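Local coordinates for protein putative invasin (Yersinia pseudotuberculosis IP 31758, PDB 5N40) that is an adhesin of the invasin family, built of Ig-like domains and a C-type lectin-like domain, and probably helps the bacterium attach to surfaces or cells, at residues N297-Q300 with P306-Q309. The protein carries 1 engineered substitution. Residues are numbered along the deposited sequence; the frame is centred on the assembly and turned at random.
Sequences NQIQ and PTMQ
Thr307 meets Asn297, Ile299 and Gln300, and through it a loop of the C-type lectin-like adhesion domain packs against the start of the short helix 298-301. The loop follows that helix and leads into strand 311-313.

Pro306 comes first. Its CA lies 5.8 Å from the CA of Gln300, the nearest such pair, yet its CB points away from the helix. Its ring packs on Trp267 and Pro247, and its carbonyl oxygen accepts a hydrogen bond from the hydroxyl of Tyr311.

Thr307 carries the contact and is buried. Its chi1 of 59° sets OG1 between the backbone N and the carbonyl carbon. The two branches then serve different neighbours. The methyl CG2 packs on the methyl CG2 of Ile299 at 3.5 Å, a small apolar touch. The longer CG1 branch of Ile299 leads away from this meeting point. OG1 donates a short 2.6 Å hydrogen bond to OD1 of Asn297. It arrives in the carbonyl plane, on a lone pair, with a C=O...donor angle of 135°. Asn297 stands at the N-cap position, but its side chain does not cap the helix. Instead, a chi1 of -155° puts CG anti to the backbone N and carries OD1 to the hydroxyl of Thr307. The Asn297 amide is gripped at both ends: ND2 donates to OE1 of Gln300 at 3.1 Å, from above the carbonyl plane of Gln300 and off its lone pairs. OG1 of Thr307 also lies 3.5 Å from OE1 of Gln300, a contact only; the two side chains cross at about a right angle.

Beyond Thr307, the backbone N of Met308 hydrogen-bonds to OE2 of Glu262, and the carbonyl oxygen of Gln309 accepts a hydrogen bond from ND2 of Asn347.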
ATOM      1  N   ASN A 297      25.537  -4.021  18.720  1.00 17.34           N
ATOM      2  CA  ASN A 297      24.359  -3.156  18.789  1.00 18.28           C
ATOM      3  C   ASN A 297      23.083  -3.841  18.317  1.00 20.99           C
ATOM      4  O   ASN A 297      22.088  -3.164  18.003  1.00 17.55           O
ATOM      5  CB  ASN A 297      24.555  -1.857  18.005  1.00 24.56           C
ATOM      6  CG  ASN A 297      23.682  -0.744  18.530  1.00 24.01           C
ATOM      7  OD1 ASN A 297      23.405  -0.683  19.725  1.00 19.00           O
ATOM      8  ND2 ASN A 297      23.231   0.135  17.642  1.00 23.60           N
ATOM      9  N   GLN A 298      23.069  -5.171  18.264  1.00 18.28           N
ATOM     10  CA  GLN A 298      21.829  -5.870  17.969  1.00 18.64           C
ATOM     11  C   GLN A 298      20.853  -5.829  19.138  1.00 14.65           C
ATOM     12  O   GLN A 298      19.680  -6.167  18.955  1.00 17.02           O
ATOM     13  CB  GLN A 298      22.139  -7.307  17.537  1.00 18.36           C
ATOM     14  CG  GLN A 298      22.711  -7.353  16.116  1.00 17.80           C
ATOM     15  CD  GLN A 298      23.085  -8.735  15.640  1.00 21.55           C
ATOM     16  OE1 GLN A 298      22.450  -9.283  14.735  1.00 25.91           O
ATOM     17  NE2 GLN A 298      24.140  -9.297  16.219  1.00 20.13           N
ATOM     18  N   ILE A 299      21.284  -5.380  20.317  1.00 17.45           N
ATOM     19  CA  ILE A 299      20.315  -5.031  21.350  1.00 15.39           C
ATOM     20  C   ILE A 299      19.341  -4.000  20.799  1.00 12.23           C
ATOM     21  O   ILE A 299      18.148  -4.022  21.129  1.00 15.23           O
ATOM     22  CB  ILE A 299      21.036  -4.533  22.617  1.00 14.20           C
ATOM     23  CG1 ILE A 299      21.751  -5.704  23.322  1.00 18.43           C
ATOM     24  CG2 ILE A 299      20.070  -3.852  23.579  1.00 13.48           C
ATOM     25  CD1 ILE A 299      20.817  -6.742  23.925  1.00 15.50           C
ATOM     26  N   GLN A 300      19.818  -3.115  19.924  1.00 16.44           N
ATOM     27  CA  GLN A 300      18.963  -2.144  19.250  1.00 15.37           C
ATOM     28  C   GLN A 300      18.373  -2.686  17.948  1.00 16.81           C
ATOM     29  O   GLN A 300      17.160  -2.579  17.721  1.00 17.88           O
ATOM     30  CB  GLN A 300      19.751  -0.857  18.976  1.00 16.57           C
ATOM     31  CG  GLN A 300      18.903   0.273  18.363  1.00 18.30           C
ATOM     32  CD  GLN A 300      19.747   1.330  17.661  1.00 29.82           C
ATOM     33  OE1 GLN A 300      20.685   1.878  18.234  1.00 27.88           O
ATOM     34  NE2 GLN A 300      19.409   1.619  16.410  1.00 34.85           N
ATOM     35  N   PRO A 306      16.889   0.908  23.320  1.00 14.96           N
ATOM     36  CA  PRO A 306      17.768   2.065  23.072  1.00 17.17           C
ATOM     37  C   PRO A 306      19.118   1.877  23.748  1.00 15.51           C
ATOM     38  O   PRO A 306      19.184   1.616  24.953  1.00 19.37           O
ATOM     39  CB  PRO A 306      16.997   3.233  23.695  1.00 16.85           C
ATOM     40  CG  PRO A 306      16.204   2.592  24.789  1.00 17.24           C
ATOM     41  CD  PRO A 306      15.822   1.229  24.285  1.00 15.64           C
ATOM     42  N   THR A 307      20.197   2.062  22.985  1.00 16.20           N
ATOM     43  CA  THR A 307      21.532   1.710  23.466  1.00 18.30           C
ATOM     44  C   THR A 307      22.513   2.879  23.507  1.00 21.09           C
ATOM     45  O   THR A 307      23.690   2.664  23.823  1.00 21.03           O
ATOM     46  CB  THR A 307      22.127   0.590  22.607  1.00 16.77           C
ATOM     47  OG1 THR A 307      22.198   1.016  21.243  1.00 16.68           O
ATOM     48  CG2 THR A 307      21.303  -0.683  22.720  1.00 18.47           C
ATOM     49  N   MET A 308      22.083   4.105  23.205  1.00 20.56           N
ATOM     50  CA  MET A 308      23.025   5.224  23.249  1.00 23.79           C
ATOM     51  C   MET A 308      23.475   5.538  24.672  1.00 26.12           C
ATOM     52  O   MET A 308      24.560   6.101  24.864  1.00 31.71           O
ATOM     53  CB  MET A 308      22.410   6.474  22.615  1.00 24.79           C
ATOM     54  CG  MET A 308      22.340   6.424  21.100  1.00 38.98           C
ATOM     55  SD  MET A 308      21.628   7.931  20.397  1.00 65.83           S
ATOM     56  CE  MET A 308      21.952   7.685  18.652  1.00 63.35           C
ATOM     57  N   GLN A 309      22.677   5.186  25.677  1.00 22.22           N
ATOM     58  CA  GLN A 309      23.008   5.455  27.066  1.00 23.51           C
ATOM     59  C   GLN A 309      23.151   4.141  27.823  1.00 22.08           C
ATOM     60  O   GLN A 309      22.514   3.136  27.490  1.00 21.35           O
ATOM     61  CB  GLN A 309      21.949   6.338  27.745  1.00 25.84           C
ATOM     62  CG  GLN A 309      21.579   7.597  26.959  1.00 35.36           C
ATOM     63  CD  GLN A 309      22.787   8.454  26.591  1.00 44.49           C
ATOM     64  OE1 GLN A 309      23.858   8.343  27.194  1.00 47.63           O
ATOM     65  NE2 GLN A 309      22.614   9.315  25.590  1.00 36.66           N
TER